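Local coordinates for sister chromatid cohesion protein (Chaetomium thermophilum, PDB 5T8V) that probably acts as a chromatin-binding cohesin loader, represented here by its C-terminal HEAT-repeat fragment, at residues F183-M197 with A237-K249. Numbering follows the deposited sequence.
Sequences FKALSSCKRRILPLM and ANAERDSVIETQK
The carbonyl oxygen of Phe183 is gripped twice by Ser187, once by the backbone N and once by the hydroxyl, whose OG lies 2.7 Å from Phe183 O. The hydroxyl comes from above the carbonyl plane, 42° out of it. Beside this doubly held turn sits Val244, which buries more surface here than any other residue of the contact. Its CG1 meets Leu186 CB at 3.6 Å and also faces Ile193 CD1, the two side chains crossing at about a right angle; CG2 turns to the Phe183 ring. With CG anti to the backbone N (chi1 180°), that ring reaches across to the loop, bringing CE2 within 3.5 Å of Asp242 O and presenting its edge to Ser243 N. Replacing Phe183 with an alanine is likely to leave the Asp242-Ser243 backbone without its aromatic neighbour and to open a gap beside Val244 CG2. The contact illustrates how an alpha-helical HEAT-repeat protein packs a connecting segment: the loop between helices 218-232 and 247-267 lies against the break separating helix 180-187 from helix 190-213. Lys190 spans that break, its NZ donating to Ser187 O over 2.7 Å. A bend at chi4 (61°) turns the amine to that acceptor, while the aliphatic chain passes Val244 O, with CE 3.3 Å from it. Against the next turns of helix 190-213, Ile245 of the loop takes over from Val244. Leu194 and Ile245 run alongside each other, pointing opposite ways, with Leu194 CD1 3.4 Å from Ile245 CG2, whereas Met197 meets Ile245 tip to tip, CE to Ile245 CD1 at 3.6 Å. Leu170 of helix 149-172 touches Leu186, Ile193 and Met197. At the start of helix 247-267, Lys249 lays its chain along Met197, CE 4.0 Å from Met197 CB, and sends its NZ to hydrogen-bond with Thr198 OG1.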
# COMPACT_ATOMS: atom_id res chain seq x y z
N PHE A 183 -29.14 -26.72 -41.06
CA PHE A 183 -29.34 -25.32 -40.70
C PHE A 183 -30.08 -24.58 -41.80
O PHE A 183 -31.09 -23.90 -41.54
CB PHE A 183 -27.99 -24.65 -40.42
CG PHE A 183 -28.10 -23.20 -40.05
CD1 PHE A 183 -28.26 -22.23 -41.02
CD2 PHE A 183 -28.02 -22.81 -38.72
CE1 PHE A 183 -28.37 -20.90 -40.68
CE2 PHE A 183 -28.12 -21.47 -38.37
CZ PHE A 183 -28.29 -20.52 -39.35
N LYS A 184 -29.61 -24.69 -43.04
CA LYS A 184 -30.26 -23.95 -44.12
C LYS A 184 -31.65 -24.51 -44.41
O LYS A 184 -32.56 -23.75 -44.79
CB LYS A 184 -29.38 -23.98 -45.37
CG LYS A 184 -27.94 -23.60 -45.06
CD LYS A 184 -27.19 -23.05 -46.26
CE LYS A 184 -25.78 -22.64 -45.86
NZ LYS A 184 -24.95 -22.19 -47.01
N ALA A 185 -31.85 -25.81 -44.20
CA ALA A 185 -33.16 -26.41 -44.40
C ALA A 185 -34.20 -25.82 -43.45
O ALA A 185 -35.26 -25.36 -43.87
CB ALA A 185 -33.07 -27.93 -44.23
N LEU A 186 -33.90 -25.82 -42.14
CA LEU A 186 -34.83 -25.25 -41.17
C LEU A 186 -34.99 -23.75 -41.38
O LEU A 186 -36.10 -23.20 -41.28
CB LEU A 186 -34.34 -25.55 -39.75
CG LEU A 186 -34.37 -27.02 -39.34
CD1 LEU A 186 -33.43 -27.27 -38.17
CD2 LEU A 186 -35.78 -27.45 -38.98
N SER A 187 -33.88 -23.06 -41.67
CA SER A 187 -33.94 -21.64 -41.99
C SER A 187 -34.87 -21.38 -43.16
O SER A 187 -35.44 -20.29 -43.27
CB SER A 187 -32.54 -21.12 -42.30
OG SER A 187 -31.67 -21.28 -41.19
N SER A 188 -35.05 -22.37 -44.04
CA SER A 188 -35.96 -22.21 -45.17
C SER A 188 -37.43 -22.32 -44.79
O SER A 188 -38.29 -21.95 -45.60
CB SER A 188 -35.63 -23.24 -46.25
OG SER A 188 -36.35 -22.98 -47.44
N CYS A 189 -37.75 -22.81 -43.58
CA CYS A 189 -39.13 -22.92 -43.12
C CYS A 189 -39.30 -22.33 -41.72
O CYS A 189 -40.16 -22.78 -40.93
CB CYS A 189 -39.60 -24.38 -43.15
SG CYS A 189 -38.55 -25.53 -42.24
N LYS A 190 -38.48 -21.33 -41.39
CA LYS A 190 -38.76 -20.43 -40.27
C LYS A 190 -40.25 -20.27 -39.99
O LYS A 190 -40.72 -20.55 -38.89
CB LYS A 190 -38.19 -19.03 -40.54
CG LYS A 190 -36.69 -18.93 -40.62
CD LYS A 190 -36.28 -17.51 -40.95
CE LYS A 190 -34.77 -17.35 -40.99
NZ LYS A 190 -34.15 -18.21 -42.04
N ARG A 191 -41.01 -19.80 -40.99
CA ARG A 191 -42.38 -19.39 -40.75
C ARG A 191 -43.23 -20.53 -40.23
O ARG A 191 -44.22 -20.30 -39.53
CB ARG A 191 -43.00 -18.82 -42.03
CG ARG A 191 -44.20 -17.91 -41.76
CD ARG A 191 -44.63 -17.16 -43.00
NE ARG A 191 -45.29 -15.91 -42.67
CZ ARG A 191 -45.61 -14.97 -43.55
NH1 ARG A 191 -45.33 -15.13 -44.84
NH2 ARG A 191 -46.21 -13.86 -43.14
N ARG A 192 -42.88 -21.77 -40.58
CA ARG A 192 -43.58 -22.91 -40.02
C ARG A 192 -43.05 -23.27 -38.64
O ARG A 192 -43.79 -23.82 -37.83
CB ARG A 192 -43.46 -24.11 -40.96
CG ARG A 192 -44.00 -23.85 -42.36
CD ARG A 192 -44.12 -25.14 -43.16
NE ARG A 192 -45.09 -26.06 -42.57
CZ ARG A 192 -45.38 -27.26 -43.07
NH1 ARG A 192 -44.79 -27.69 -44.17
NH2 ARG A 192 -46.27 -28.02 -42.45
N ILE A 193 -41.78 -22.96 -38.36
CA ILE A 193 -41.24 -23.27 -37.04
C ILE A 193 -41.81 -22.33 -35.98
O ILE A 193 -42.12 -22.75 -34.85
CB ILE A 193 -39.71 -23.23 -37.06
CG1 ILE A 193 -39.17 -24.29 -38.02
CG2 ILE A 193 -39.15 -23.47 -35.65
CD1 ILE A 193 -37.68 -24.21 -38.25
N LEU A 194 -41.95 -21.04 -36.30
CA LEU A 194 -42.33 -20.06 -35.28
C LEU A 194 -43.63 -20.40 -34.57
O LEU A 194 -43.64 -20.41 -33.33
CB LEU A 194 -42.40 -18.67 -35.92
CG LEU A 194 -41.21 -17.76 -35.63
CD1 LEU A 194 -39.91 -18.40 -36.10
CD2 LEU A 194 -41.41 -16.40 -36.29
N PRO A 195 -44.74 -20.66 -35.26
CA PRO A 195 -45.98 -21.00 -34.54
C PRO A 195 -45.80 -22.16 -33.57
O PRO A 195 -46.40 -22.15 -32.49
CB PRO A 195 -46.95 -21.35 -35.68
CG PRO A 195 -46.45 -20.59 -36.85
CD PRO A 195 -44.95 -20.59 -36.72
N LEU A 196 -44.99 -23.15 -33.93
CA LEU A 196 -44.70 -24.25 -33.01
C LEU A 196 -44.04 -23.73 -31.73
O LEU A 196 -44.43 -24.11 -30.62
CB LEU A 196 -43.82 -25.28 -33.70
CG LEU A 196 -43.41 -26.50 -32.89
CD1 LEU A 196 -44.62 -27.37 -32.59
CD2 LEU A 196 -42.36 -27.29 -33.64
N MET A 197 -43.04 -22.87 -31.88
CA MET A 197 -42.38 -22.28 -30.72
C MET A 197 -43.38 -21.52 -29.86
O MET A 197 -43.40 -21.67 -28.63
CB MET A 197 -41.26 -21.35 -31.17
CG MET A 197 -40.17 -22.03 -31.98
SD MET A 197 -39.40 -23.40 -31.10
CE MET A 197 -37.67 -23.09 -31.47
N ALA A 237 -27.97 -17.93 -29.80
CA ALA A 237 -26.82 -17.59 -30.62
C ALA A 237 -26.33 -16.18 -30.32
O ALA A 237 -27.06 -15.34 -29.78
CB ALA A 237 -27.17 -17.72 -32.10
N ASN A 238 -25.07 -15.92 -30.67
CA ASN A 238 -24.46 -14.62 -30.44
C ASN A 238 -25.24 -13.53 -31.17
O ASN A 238 -25.95 -12.75 -30.53
CB ASN A 238 -23.00 -14.63 -30.89
CG ASN A 238 -22.22 -15.79 -30.31
OD1 ASN A 238 -22.67 -16.46 -29.39
ND2 ASN A 238 -21.03 -16.04 -30.86
N ALA A 239 -25.10 -13.47 -32.49
CA ALA A 239 -25.82 -12.51 -33.32
C ALA A 239 -26.87 -13.23 -34.14
O ALA A 239 -26.85 -14.46 -34.28
CB ALA A 239 -24.85 -11.76 -34.24
N GLU A 240 -27.80 -12.46 -34.70
CA GLU A 240 -28.90 -13.02 -35.48
C GLU A 240 -28.44 -13.33 -36.91
O GLU A 240 -28.95 -12.81 -37.90
CB GLU A 240 -30.09 -12.06 -35.46
CG GLU A 240 -30.88 -12.10 -34.14
CD GLU A 240 -32.12 -11.23 -34.17
OE1 GLU A 240 -32.20 -10.32 -35.02
OE2 GLU A 240 -33.02 -11.46 -33.33
N ARG A 241 -27.43 -14.21 -37.01
CA ARG A 241 -26.95 -14.64 -38.31
C ARG A 241 -26.77 -16.15 -38.33
O ARG A 241 -26.97 -16.81 -39.35
CB ARG A 241 -25.64 -13.95 -38.67
CG ARG A 241 -25.64 -12.43 -38.51
CD ARG A 241 -24.36 -11.83 -39.06
NE ARG A 241 -23.20 -12.12 -38.21
CZ ARG A 241 -22.52 -11.22 -37.50
NH1 ARG A 241 -22.84 -9.94 -37.53
NH2 ARG A 241 -21.48 -11.62 -36.77
N ASP A 242 -26.38 -16.71 -37.18
CA ASP A 242 -26.15 -18.15 -37.05
C ASP A 242 -27.22 -18.82 -36.19
O ASP A 242 -26.95 -19.84 -35.54
CB ASP A 242 -24.75 -18.43 -36.50
CG ASP A 242 -24.34 -17.47 -35.42
OD1 ASP A 242 -25.23 -16.93 -34.73
OD2 ASP A 242 -23.12 -17.25 -35.25
N SER A 243 -28.43 -18.28 -36.20
CA SER A 243 -29.57 -18.86 -35.51
C SER A 243 -30.68 -19.13 -36.51
O SER A 243 -30.95 -18.31 -37.39
CB SER A 243 -30.08 -17.92 -34.41
OG SER A 243 -30.48 -16.68 -34.96
N VAL A 244 -31.32 -20.30 -36.37
CA VAL A 244 -32.39 -20.67 -37.30
C VAL A 244 -33.50 -19.63 -37.28
O VAL A 244 -34.00 -19.21 -38.33
CB VAL A 244 -32.92 -22.08 -36.95
CG1 VAL A 244 -34.06 -22.46 -37.88
CG2 VAL A 244 -31.80 -23.11 -37.03
N ILE A 245 -33.91 -19.21 -36.08
CA ILE A 245 -34.96 -18.22 -35.91
C ILE A 245 -34.43 -17.08 -35.05
O ILE A 245 -33.32 -17.13 -34.53
CB ILE A 245 -36.24 -18.82 -35.29
CG1 ILE A 245 -35.94 -19.44 -33.92
CG2 ILE A 245 -36.83 -19.87 -36.23
CD1 ILE A 245 -37.16 -19.95 -33.19
N GLU A 246 -35.25 -16.04 -34.91
CA GLU A 246 -34.86 -14.88 -34.12
C GLU A 246 -34.53 -15.29 -32.69
O GLU A 246 -35.31 -15.97 -32.02
CB GLU A 246 -35.98 -13.84 -34.13
CG GLU A 246 -36.15 -13.13 -35.46
CD GLU A 246 -37.29 -12.13 -35.45
OE1 GLU A 246 -38.03 -12.08 -34.45
OE2 GLU A 246 -37.44 -11.39 -36.45
N THR A 247 -33.35 -14.87 -32.24
CA THR A 247 -32.89 -15.20 -30.89
C THR A 247 -33.89 -14.77 -29.82
O THR A 247 -34.01 -15.43 -28.78
CB THR A 247 -31.54 -14.54 -30.65
OG1 THR A 247 -31.60 -13.16 -31.00
CG2 THR A 247 -30.45 -15.22 -31.49
N GLN A 248 -34.61 -13.67 -30.05
CA GLN A 248 -35.54 -13.16 -29.05
C GLN A 248 -36.58 -14.20 -28.67
O GLN A 248 -37.04 -14.22 -27.52
CB GLN A 248 -36.22 -11.89 -29.55
CG GLN A 248 -35.26 -10.72 -29.76
CD GLN A 248 -35.98 -9.39 -29.87
OE1 GLN A 248 -37.16 -9.28 -29.53
NE2 GLN A 248 -35.27 -8.37 -30.35
N LYS A 249 -36.98 -15.06 -29.60
CA LYS A 249 -37.93 -16.12 -29.29
C LYS A 249 -37.38 -17.02 -28.19
O LYS A 249 -38.04 -17.29 -27.17
CB LYS A 249 -38.24 -16.91 -30.56
CG LYS A 249 -39.55 -17.68 -30.56
CD LYS A 249 -40.77 -16.76 -30.51
CE LYS A 249 -42.05 -17.56 -30.36
NZ LYS A 249 -43.23 -16.68 -30.13